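Local coordinates for protein dnab-like replicative helicase (PDB 3BH0) that probably hydrolyses ATP, as the C-terminal ATPase domain of the phage SPP1 DnaB-family replicative helicase, to drive 5'-3' unwinding of duplex DNA, at residues G50-F55 / N95-N100; K87-M92 / S152-F157; T56-D59 / G64-R67. All coordinates share one frame; numbering follows the deposited sequence.

Overall arrangement
Three closures of different range lie within one alpha/beta core. The loop 50-55 opens contact 1. Helix 56-62 and the turn after it then close contact 3 over a few residues, wholly within the span of contact 1. After strand 70-74 the chain enters helix 81-93, where 87-92 begins contact 2, and 95-100 then completes contact 1 just before strand 98-103. Contact 2 closes last, at 152-157, so contacts 1 and 2 cross. The backbone bond between Val51 and Tyr65 joins contacts 1 and 3. Together they tie the loop between helices 31-42 and 56-62, helix 56-62 itself and helix 81-93 to strands 98-103 and 154-157, neighbours in the central sheet.

Contact 1: residues G50-F55 / N95-N100; sequences GVPSGF and NDDVVN
Asn95 meets Pro52 just where helix 81-93 ends and the chain turns into strand 98-103, a helix-to-strand connection of the P-loop NTPase (RecA-like) fold. The CG-CD edge of Pro52 lies over one face of the Asn95 side-chain amide. Asn95 OD1 is 3.7 Å from Pro52 CD, while Asn95 ND2 lies at the same distance, 3.7 Å, from Pro52 CG, so both ends of the amide share the contact. Asp96 carries the turn: its positive phi (68°) belongs to a Schellman motif that terminates the helix, and its carboxylate forms a salt bridge with Lys181. Asp97 then brings its side chain back to the 50-55 loop. With CG anti to the carbonyl carbon (chi1 -66°), the carboxylate slides past Val51, placing Asp97 OD2 3.5 Å from Val51 CG1 and 4.1 Å from Pro52 CD. These are van der Waals contacts with carbon; the polar partner of the carboxylate is Arg182, in a salt bridge through OD1. Beyond it, Val98 pairs with strand 183-188 through Ile184, and on the other edge the backbone N of Val99 is probably hydrogen-bonded to the carbonyl O of Asn153.

Contact 2: residues K87-M92 / S152-F157; sequences KQAKNM and SNINIF
The backbones approach most closely at Ala89 and Ile154, whose CA atoms are 7.3 Å apart, as helix 81-93 packs beside the edge strand 154-157 in the layered alpha/beta fold of a P-loop NTPase. Ile154 reaches from the strand to the small side chain of Ala89 on the helix. Its CG1 branch is anti to the carbonyl carbon (chi1 -56°), while chi2 of -91° falls off the staggered positions; together they carry the terminal methyl onto the helix backbone. Ile154 CD1 packs against Ala89 CB at 3.9 Å, the apolar half of the contact. The same methyl, Ile154 CD1, covers one face of the peptide joining Ala89 to Lys90, lying 4.1 Å from Lys90 N. Lys90 takes part chiefly through this backbone N, while its amine leads away to long, weak ion pairs with Glu148 and Asp94. Ala89 also rests on Val99 of the adjoining strand 98-103, and Asn153 N is hydrogen-bonded to Ser93 OG, which fastens the last turn of the helix to the start of the strand. The nearest approach is the 3.4 Å between Ile154 CD1 and Ala89 O, with the methyl almost straight above the peptide plane.

Contact 3: residues T56-D59 / G64-R67; sequences TELD and GYKR
Gly64 and Asp59 have the most surface buried here, and they meet through their backbones. Their CA atoms are 5.1 Å apart where the chain doubles back after the short helix 56-62. Asp59 O stands 3.8 Å from Gly64 N, a packing distance, and that amide is hydrogen-bonded to Thr62 OG1. Gly64 has phi 97°, a backbone conformation that suits glycine, because a CB would press on the carbonyl oxygen of the preceding residue. The carboxylate of Asp59 is turned to the preceding loop, with OD1 hydrogen-bonded to Ser53 OG and OD2 to Gly54 N; two separate bonds thereby fix its rotation. The side chain of Tyr65 crosses that of Leu58 at about a right angle, and Tyr65 OH lies 3.8 Å from Leu58 CD2. Leu58 extends CG anti to its own N (chi1 164°), which carries the branch out to the phenol oxygen. That oxygen is held by polar groups as well, being hydrogen-bonded to Glu261 and close to the side-chain amide of Gln88. Lys66 NZ donates a hydrogen bond to Gly64 O at 3.1 Å, well above the carbonyl plane. The short helix 56-62 and the loop after it lead into strand 70-74 of the RecA-like P-loop NTPase core.

Contact 1: residues G50-F55 / N95-N100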
ATOM      1  N   GLY A  50     -10.641  10.963  -3.338  1.00 54.42           N
ATOM      2  CA  GLY A  50     -10.336   9.561  -3.600  1.00 53.15           C
ATOM      3  C   GLY A  50     -10.342   8.639  -2.393  1.00 52.08           C
ATOM      4  O   GLY A  50     -10.857   8.975  -1.329  1.00 51.85           O
ATOM      5  N   VAL A  51      -9.774   7.455  -2.591  1.00 51.29           N
ATOM      6  CA  VAL A  51      -9.696   6.435  -1.565  1.00 50.43           C
ATOM      7  C   VAL A  51      -8.688   6.882  -0.522  1.00 50.07           C
ATOM      8  O   VAL A  51      -7.544   7.211  -0.864  1.00 49.79           O
ATOM      9  CB  VAL A  51      -9.215   5.088  -2.149  1.00 50.54           C
ATOM     10  CG1 VAL A  51      -9.339   3.997  -1.112  1.00 50.53           C
ATOM     11  CG2 VAL A  51      -9.989   4.723  -3.407  1.00 49.99           C
ATOM     12  N   PRO A  52      -9.100   6.895   0.757  1.00 49.84           N
ATOM     13  CA  PRO A  52      -8.165   7.313   1.806  1.00 49.43           C
ATOM     14  C   PRO A  52      -7.181   6.195   2.200  1.00 48.81           C
ATOM     15  O   PRO A  52      -7.563   5.021   2.296  1.00 48.99           O
ATOM     16  CB  PRO A  52      -9.090   7.646   2.981  1.00 49.36           C
ATOM     17  CG  PRO A  52     -10.281   6.740   2.790  1.00 49.70           C
ATOM     18  CD  PRO A  52     -10.424   6.521   1.304  1.00 49.90           C
ATOM     19  N   SER A  53      -5.924   6.573   2.410  1.00 48.26           N
ATOM     20  CA  SER A  53      -4.946   5.727   3.098  1.00 47.40           C
ATOM     21  C   SER A  53      -5.345   5.565   4.564  1.00 47.43           C
ATOM     22  O   SER A  53      -5.064   4.538   5.173  1.00 47.44           O
ATOM     23  CB  SER A  53      -3.582   6.382   3.040  1.00 47.13           C
ATOM     24  OG  SER A  53      -3.630   7.645   3.671  1.00 45.50           O
ATOM     25  N   GLY A  54      -6.003   6.592   5.112  1.00 47.39           N
ATOM     26  CA  GLY A  54      -6.441   6.620   6.502  1.00 47.48           C
ATOM     27  C   GLY A  54      -5.449   7.377   7.369  1.00 47.76           C
ATOM     28  O   GLY A  54      -5.639   7.530   8.579  1.00 47.55           O
ATOM     29  N   PHE A  55      -4.369   7.831   6.741  1.00 48.02           N
ATOM     30  CA  PHE A  55      -3.406   8.668   7.403  1.00 48.32           C
ATOM     31  C   PHE A  55      -3.714  10.099   7.006  1.00 49.19           C
ATOM     32  O   PHE A  55      -3.396  10.557   5.898  1.00 49.48           O
ATOM     33  CB  PHE A  55      -1.970   8.236   7.084  1.00 48.06           C
ATOM     34  CG  PHE A  55      -1.701   6.783   7.382  1.00 47.49           C
ATOM     35  CD1 PHE A  55      -1.866   6.279   8.670  1.00 47.30           C
ATOM     36  CD2 PHE A  55      -1.305   5.911   6.378  1.00 47.20           C
ATOM     37  CE1 PHE A  55      -1.637   4.928   8.947  1.00 46.44           C
ATOM     38  CE2 PHE A  55      -1.067   4.555   6.657  1.00 45.72           C
ATOM     39  CZ  PHE A  55      -1.236   4.076   7.937  1.00 46.34           C
ATOM     40  N   ASN A  95     -13.704   2.352   4.541  1.00 53.38           N
ATOM     41  CA  ASN A  95     -14.492   3.259   3.711  1.00 53.92           C
ATOM     42  C   ASN A  95     -15.477   2.462   2.856  1.00 54.08           C
ATOM     43  O   ASN A  95     -16.213   3.022   2.055  1.00 54.86           O
ATOM     44  CB  ASN A  95     -13.562   4.053   2.797  1.00 53.96           C
ATOM     45  CG  ASN A  95     -13.791   5.541   2.879  1.00 54.59           C
ATOM     46  OD1 ASN A  95     -14.033   6.196   1.859  1.00 55.75           O
ATOM     47  ND2 ASN A  95     -13.689   6.096   4.089  1.00 53.78           N
ATOM     48  N   ASP A  96     -15.477   1.144   3.043  1.00 54.23           N
ATOM     49  CA  ASP A  96     -16.256   0.190   2.239  1.00 54.35           C
ATOM     50  C   ASP A  96     -15.760   0.093   0.786  1.00 53.86           C
ATOM     51  O   ASP A  96     -16.508  -0.292  -0.125  1.00 54.04           O
ATOM     52  CB  ASP A  96     -17.765   0.456   2.317  1.00 55.01           C
ATOM     53  CG  ASP A  96     -18.588  -0.823   2.178  1.00 57.00           C
ATOM     54  OD1 ASP A  96     -19.119  -1.068   1.063  1.00 58.67           O
ATOM     55  OD2 ASP A  96     -18.684  -1.590   3.179  1.00 57.89           O
ATOM     56  N   ASP A  97     -14.490   0.434   0.582  1.00 52.77           N
ATOM     57  CA  ASP A  97     -13.821   0.158  -0.676  1.00 51.59           C
ATOM     58  C   ASP A  97     -13.347  -1.286  -0.612  1.00 50.70           C
ATOM     59  O   ASP A  97     -13.289  -1.870   0.484  1.00 50.74           O
ATOM     60  CB  ASP A  97     -12.659   1.129  -0.892  1.00 51.73           C
ATOM     61  CG  ASP A  97     -13.128   2.567  -1.062  1.00 52.27           C
ATOM     62  OD1 ASP A  97     -13.942   2.817  -1.977  1.00 51.99           O
ATOM     63  OD2 ASP A  97     -12.689   3.447  -0.284  1.00 53.32           O
ATOM     64  N   VAL A  98     -13.038  -1.860  -1.777  1.00 49.19           N
ATOM     65  CA  VAL A  98     -12.637  -3.261  -1.901  1.00 47.80           C
ATOM     66  C   VAL A  98     -11.124  -3.379  -2.097  1.00 46.63           C
ATOM     67  O   VAL A  98     -10.565  -2.798  -3.026  1.00 46.69           O
ATOM     68  CB  VAL A  98     -13.381  -3.953  -3.079  1.00 48.17           C
ATOM     69  CG1 VAL A  98     -12.956  -5.415  -3.234  1.00 48.42           C
ATOM     70  CG2 VAL A  98     -14.889  -3.863  -2.886  1.00 48.16           C
ATOM     71  N   VAL A  99     -10.473  -4.135  -1.215  1.00 45.03           N
ATOM     72  CA  VAL A  99      -9.028  -4.336  -1.276  1.00 43.41           C
ATOM     73  C   VAL A  99      -8.660  -5.760  -1.704  1.00 42.59           C
ATOM     74  O   VAL A  99      -9.041  -6.726  -1.058  1.00 42.39           O
ATOM     75  CB  VAL A  99      -8.335  -3.983   0.065  1.00 43.49           C
ATOM     76  CG1 VAL A  99      -6.812  -4.058  -0.088  1.00 43.12           C
ATOM     77  CG2 VAL A  99      -8.754  -2.590   0.552  1.00 42.50           C
ATOM     78  N   ASN A 100      -7.930  -5.867  -2.812  1.00 41.38           N
ATOM     79  CA  ASN A 100      -7.373  -7.120  -3.278  1.00 40.38           C
ATOM     80  C   ASN A 100      -5.889  -7.134  -2.936  1.00 39.67           C
ATOM     81  O   ASN A 100      -5.096  -6.400  -3.522  1.00 39.24           O
ATOM     82  CB  ASN A 100      -7.527  -7.250  -4.792  1.00 40.65           C
ATOM     83  CG  ASN A 100      -8.872  -7.828  -5.224  1.00 41.33           C
ATOM     84  OD1 ASN A 100      -9.764  -8.055  -4.410  1.00 42.99           O
ATOM     85  ND2 ASN A 100      -9.009  -8.072  -6.527  1.00 39.77           N
TER

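Contact 2: residues K87-M92 / S152-F157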
ATOM      1  N   LYS A  87      -2.094  -1.759   7.215  1.00 37.55           N
ATOM      2  CA  LYS A  87      -2.819  -0.734   7.948  1.00 38.60           C
ATOM      3  C   LYS A  87      -3.744  -0.034   6.955  1.00 39.18           C
ATOM      4  O   LYS A  87      -4.961  -0.051   7.117  1.00 39.21           O
ATOM      5  CB  LYS A  87      -1.835   0.208   8.637  1.00 38.19           C
ATOM      6  CG  LYS A  87      -2.456   1.337   9.423  1.00 40.79           C
ATOM      7  CD  LYS A  87      -3.319   0.843  10.558  1.00 44.30           C
ATOM      8  CE  LYS A  87      -4.073   2.012  11.174  1.00 46.01           C
ATOM      9  NZ  LYS A  87      -4.788   1.559  12.397  1.00 47.13           N
ATOM     10  N   GLN A  88      -3.147   0.520   5.901  1.00 40.21           N
ATOM     11  CA  GLN A  88      -3.865   1.080   4.757  1.00 40.90           C
ATOM     12  C   GLN A  88      -4.967   0.181   4.222  1.00 41.60           C
ATOM     13  O   GLN A  88      -6.095   0.636   4.044  1.00 41.98           O
ATOM     14  CB  GLN A  88      -2.904   1.435   3.620  1.00 40.71           C
ATOM     15  CG  GLN A  88      -2.000   2.598   3.937  1.00 40.22           C
ATOM     16  CD  GLN A  88      -1.543   3.363   2.711  1.00 41.63           C
ATOM     17  OE1 GLN A  88      -0.400   3.817   2.648  1.00 43.47           O
ATOM     18  NE2 GLN A  88      -2.424   3.516   1.733  1.00 40.49           N
ATOM     19  N   ALA A  89      -4.653  -1.086   3.972  1.00 42.48           N
ATOM     20  CA  ALA A  89      -5.645  -2.014   3.436  1.00 43.55           C
ATOM     21  C   ALA A  89      -6.921  -2.012   4.272  1.00 44.70           C
ATOM     22  O   ALA A  89      -8.026  -1.992   3.734  1.00 44.99           O
ATOM     23  CB  ALA A  89      -5.077  -3.420   3.331  1.00 43.65           C
ATOM     24  N   LYS A  90      -6.766  -2.013   5.591  1.00 45.94           N
ATOM     25  CA  LYS A  90      -7.909  -2.112   6.480  1.00 46.92           C
ATOM     26  C   LYS A  90      -8.652  -0.790   6.553  1.00 47.28           C
ATOM     27  O   LYS A  90      -9.878  -0.782   6.625  1.00 47.62           O
ATOM     28  CB  LYS A  90      -7.472  -2.588   7.865  1.00 47.28           C
ATOM     29  CG  LYS A  90      -8.574  -3.316   8.658  1.00 48.52           C
ATOM     30  CD  LYS A  90      -9.128  -2.420   9.741  1.00 49.52           C
ATOM     31  CE  LYS A  90     -10.321  -3.046  10.444  1.00 50.68           C
ATOM     32  NZ  LYS A  90     -10.657  -2.188  11.640  1.00 51.49           N
ATOM     33  N   ASN A  91      -7.902   0.312   6.523  1.00 47.56           N
ATOM     34  CA  ASN A  91      -8.449   1.665   6.487  1.00 47.97           C
ATOM     35  C   ASN A  91      -9.315   1.946   5.265  1.00 48.42           C
ATOM     36  O   ASN A  91     -10.348   2.613   5.362  1.00 48.38           O
ATOM     37  CB  ASN A  91      -7.311   2.678   6.515  1.00 47.99           C
ATOM     38  CG  ASN A  91      -6.779   2.913   7.898  1.00 48.37           C
ATOM     39  OD1 ASN A  91      -7.355   2.458   8.887  1.00 49.76           O
ATOM     40  ND2 ASN A  91      -5.675   3.643   7.983  1.00 48.60           N
ATOM     41  N   MET A  92      -8.870   1.453   4.114  1.00 49.16           N
ATOM     42  CA  MET A  92      -9.641   1.531   2.875  1.00 49.63           C
ATOM     43  C   MET A  92     -10.847   0.615   2.908  1.00 50.25           C
ATOM     44  O   MET A  92     -11.905   0.974   2.397  1.00 50.96           O
ATOM     45  CB  MET A  92      -8.776   1.146   1.687  1.00 49.81           C
ATOM     46  CG  MET A  92      -7.633   2.079   1.457  1.00 49.71           C
ATOM     47  SD  MET A  92      -6.543   1.391   0.230  1.00 48.43           S
ATOM     48  CE  MET A  92      -5.248   2.591   0.353  1.00 50.86           C
ATOM     49  N   SER A 152     -15.094  -7.382   6.458  1.00 55.19           N
ATOM     50  CA  SER A 152     -14.260  -6.446   5.716  1.00 53.12           C
ATOM     51  C   SER A 152     -14.218  -6.832   4.236  1.00 51.86           C
ATOM     52  O   SER A 152     -14.608  -7.947   3.854  1.00 51.21           O
ATOM     53  CB  SER A 152     -12.841  -6.407   6.296  1.00 53.10           C
ATOM     54  OG  SER A 152     -12.088  -7.518   5.849  1.00 52.31           O
ATOM     55  N   ASN A 153     -13.728  -5.899   3.419  1.00 50.18           N
ATOM     56  CA  ASN A 153     -13.623  -6.097   1.975  1.00 48.79           C
ATOM     57  C   ASN A 153     -12.163  -6.331   1.565  1.00 47.31           C
ATOM     58  O   ASN A 153     -11.638  -5.711   0.633  1.00 46.69           O
ATOM     59  CB  ASN A 153     -14.230  -4.894   1.247  1.00 49.29           C
ATOM     60  CG  ASN A 153     -15.508  -4.418   1.899  1.00 49.69           C
ATOM     61  OD1 ASN A 153     -16.516  -5.118   1.880  1.00 50.90           O
ATOM     62  ND2 ASN A 153     -15.462  -3.236   2.512  1.00 50.88           N
ATOM     63  N   ILE A 154     -11.520  -7.230   2.298  1.00 45.25           N
ATOM     64  CA  ILE A 154     -10.143  -7.568   2.074  1.00 43.80           C
ATOM     65  C   ILE A 154     -10.173  -8.926   1.427  1.00 42.58           C
ATOM     66  O   ILE A 154     -10.659  -9.885   2.015  1.00 43.02           O
ATOM     67  CB  ILE A 154      -9.347  -7.649   3.402  1.00 43.97           C
ATOM     68  CG1 ILE A 154      -9.459  -6.348   4.201  1.00 43.84           C
ATOM     69  CG2 ILE A 154      -7.870  -8.024   3.148  1.00 44.70           C
ATOM     70  CD1 ILE A 154      -8.384  -5.336   3.905  1.00 46.49           C
ATOM     71  N   ASN A 155      -9.694  -9.004   0.200  1.00 40.97           N
ATOM     72  CA  ASN A 155      -9.455 -10.285  -0.432  1.00 39.96           C
ATOM     73  C   ASN A 155      -7.975 -10.493  -0.426  1.00 38.88           C
ATOM     74  O   ASN A 155      -7.213  -9.516  -0.456  1.00 38.65           O
ATOM     75  CB  ASN A 155      -9.945 -10.306  -1.880  1.00 40.34           C
ATOM     76  CG  ASN A 155     -11.446 -10.184  -1.987  1.00 41.48           C
ATOM     77  OD1 ASN A 155     -11.981  -9.093  -2.256  1.00 43.20           O
ATOM     78  ND2 ASN A 155     -12.144 -11.297  -1.758  1.00 41.31           N
ATOM     79  N   ILE A 156      -7.567 -11.757  -0.388  1.00 37.54           N
ATOM     80  CA  ILE A 156      -6.156 -12.090  -0.404  1.00 36.46           C
ATOM     81  C   ILE A 156      -5.878 -13.143  -1.464  1.00 36.70           C
ATOM     82  O   ILE A 156      -6.551 -14.167  -1.511  1.00 36.92           O
ATOM     83  CB  ILE A 156      -5.636 -12.556   0.975  1.00 36.08           C
ATOM     84  CG1 ILE A 156      -5.988 -11.525   2.061  1.00 34.99           C
ATOM     85  CG2 ILE A 156      -4.121 -12.791   0.909  1.00 35.34           C
ATOM     86  CD1 ILE A 156      -5.606 -11.923   3.505  1.00 35.10           C
ATOM     87  N   PHE A 157      -4.874 -12.882  -2.306  1.00 36.09           N
ATOM     88  CA  PHE A 157      -4.420 -13.848  -3.294  1.00 35.94           C
ATOM     89  C   PHE A 157      -2.967 -14.206  -3.014  1.00 35.88           C
ATOM     90  O   PHE A 157      -2.055 -13.430  -3.307  1.00 35.67           O
ATOM     91  CB  PHE A 157      -4.577 -13.289  -4.721  1.00 35.44           C
ATOM     92  CG  PHE A 157      -6.016 -13.045  -5.134  1.00 34.44           C
ATOM     93  CD1 PHE A 157      -6.676 -13.951  -5.957  1.00 31.75           C
ATOM     94  CD2 PHE A 157      -6.702 -11.908  -4.700  1.00 32.34           C
ATOM     95  CE1 PHE A 157      -7.990 -13.736  -6.332  1.00 32.00           C
ATOM     96  CE2 PHE A 157      -8.027 -11.675  -5.093  1.00 33.50           C
ATOM     97  CZ  PHE A 157      -8.667 -12.596  -5.916  1.00 32.36           C
TER

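Contact 3: residues T56-D59 / G64-R67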
ATOM      1  N   THR A  56      -4.374  10.783   7.936  1.00 49.78           N
ATOM      2  CA  THR A  56      -4.923  12.122   7.750  1.00 50.29           C
ATOM      3  C   THR A  56      -4.052  13.017   6.855  1.00 50.25           C
ATOM      4  O   THR A  56      -4.507  13.491   5.809  1.00 50.28           O
ATOM      5  CB  THR A  56      -5.177  12.783   9.145  1.00 50.55           C
ATOM      6  OG1 THR A  56      -5.852  11.842  10.000  1.00 51.13           O
ATOM      7  CG2 THR A  56      -6.012  14.058   9.027  1.00 50.48           C
ATOM      8  N   GLU A  57      -2.799  13.208   7.261  1.00 50.15           N
ATOM      9  CA  GLU A  57      -1.929  14.204   6.651  1.00 50.07           C
ATOM     10  C   GLU A  57      -1.418  13.805   5.285  1.00 49.55           C
ATOM     11  O   GLU A  57      -0.941  14.649   4.546  1.00 49.86           O
ATOM     12  CB  GLU A  57      -0.746  14.535   7.575  1.00 50.32           C
ATOM     13  CG  GLU A  57      -1.117  15.348   8.808  1.00 52.20           C
ATOM     14  CD  GLU A  57      -1.881  16.628   8.472  1.00 55.14           C
ATOM     15  OE1 GLU A  57      -1.458  17.365   7.541  1.00 55.98           O
ATOM     16  OE2 GLU A  57      -2.913  16.889   9.143  1.00 56.85           O
ATOM     17  N   LEU A  58      -1.489  12.520   4.965  1.00 49.22           N
ATOM     18  CA  LEU A  58      -1.097  12.043   3.647  1.00 48.85           C
ATOM     19  C   LEU A  58      -2.265  12.238   2.679  1.00 48.80           C
ATOM     20  O   LEU A  58      -2.069  12.634   1.529  1.00 48.18           O
ATOM     21  CB  LEU A  58      -0.636  10.573   3.704  1.00 48.70           C
ATOM     22  CG  LEU A  58      -0.548   9.789   2.383  1.00 48.74           C
ATOM     23  CD1 LEU A  58       0.624  10.273   1.543  1.00 48.29           C
ATOM     24  CD2 LEU A  58      -0.475   8.273   2.612  1.00 48.50           C
ATOM     25  N   ASP A  59      -3.472  11.953   3.167  1.00 49.11           N
ATOM     26  CA  ASP A  59      -4.707  12.200   2.435  1.00 49.63           C
ATOM     27  C   ASP A  59      -4.921  13.697   2.187  1.00 50.00           C
ATOM     28  O   ASP A  59      -5.491  14.079   1.177  1.00 49.85           O
ATOM     29  CB  ASP A  59      -5.906  11.572   3.165  1.00 49.53           C
ATOM     30  CG  ASP A  59      -5.784  10.060   3.306  1.00 48.96           C
ATOM     31  OD1 ASP A  59      -4.969   9.460   2.582  1.00 48.83           O
ATOM     32  OD2 ASP A  59      -6.493   9.466   4.147  1.00 48.21           O
ATOM     33  N   GLY A  64      -6.798  11.670  -1.402  1.00 47.88           N
ATOM     34  CA  GLY A  64      -7.180  10.277  -1.627  1.00 46.54           C
ATOM     35  C   GLY A  64      -6.562   9.719  -2.893  1.00 46.02           C
ATOM     36  O   GLY A  64      -6.115  10.476  -3.771  1.00 45.93           O
ATOM     37  N   TYR A  65      -6.520   8.391  -2.983  1.00 45.44           N
ATOM     38  CA  TYR A  65      -6.026   7.727  -4.179  1.00 44.85           C
ATOM     39  C   TYR A  65      -7.097   7.755  -5.239  1.00 44.79           C
ATOM     40  O   TYR A  65      -8.254   7.525  -4.957  1.00 44.16           O
ATOM     41  CB  TYR A  65      -5.593   6.280  -3.893  1.00 44.60           C
ATOM     42  CG  TYR A  65      -4.463   6.152  -2.894  1.00 43.67           C
ATOM     43  CD1 TYR A  65      -3.284   6.902  -3.030  1.00 41.89           C
ATOM     44  CD2 TYR A  65      -4.575   5.283  -1.808  1.00 42.66           C
ATOM     45  CE1 TYR A  65      -2.254   6.789  -2.115  1.00 41.53           C
ATOM     46  CE2 TYR A  65      -3.545   5.163  -0.881  1.00 43.03           C
ATOM     47  CZ  TYR A  65      -2.386   5.913  -1.038  1.00 42.98           C
ATOM     48  OH  TYR A  65      -1.369   5.776  -0.110  1.00 44.12           O
ATOM     49  N   LYS A  66      -6.692   8.049  -6.465  1.00 45.73           N
ATOM     50  CA  LYS A  66      -7.632   8.177  -7.574  1.00 46.92           C
ATOM     51  C   LYS A  66      -7.700   6.873  -8.346  1.00 47.22           C
ATOM     52  O   LYS A  66      -6.688   6.201  -8.537  1.00 47.17           O
ATOM     53  CB  LYS A  66      -7.216   9.307  -8.540  1.00 47.00           C
ATOM     54  CG  LYS A  66      -6.816  10.645  -7.888  1.00 48.59           C
ATOM     55  CD  LYS A  66      -7.918  11.254  -7.010  1.00 49.74           C
ATOM     56  CE  LYS A  66      -7.426  12.553  -6.380  1.00 50.58           C
ATOM     57  NZ  LYS A  66      -7.948  12.678  -4.992  1.00 52.02           N
ATOM     58  N   ARG A  67      -8.903   6.549  -8.803  1.00 47.57           N
ATOM     59  CA  ARG A  67      -9.156   5.440  -9.711  1.00 48.06           C
ATOM     60  C   ARG A  67      -8.068   5.154 -10.775  1.00 47.41           C
ATOM     61  O   ARG A  67      -7.979   4.047 -11.280  1.00 48.40           O
ATOM     62  CB  ARG A  67     -10.510   5.652 -10.391  1.00 48.84           C
ATOM     63  CG  ARG A  67     -11.686   5.816  -9.431  1.00 51.49           C
ATOM     64  CD  ARG A  67     -12.641   4.617  -9.493  1.00 57.57           C
ATOM     65  NE  ARG A  67     -13.976   4.947  -8.980  1.00 61.31           N
ATOM     66  CZ  ARG A  67     -15.073   4.202  -9.155  1.00 63.50           C
ATOM     67  NH1 ARG A  67     -15.020   3.063  -9.850  1.00 63.83           N
ATOM     68  NH2 ARG A  67     -16.234   4.600  -8.630  1.00 64.32           N
TER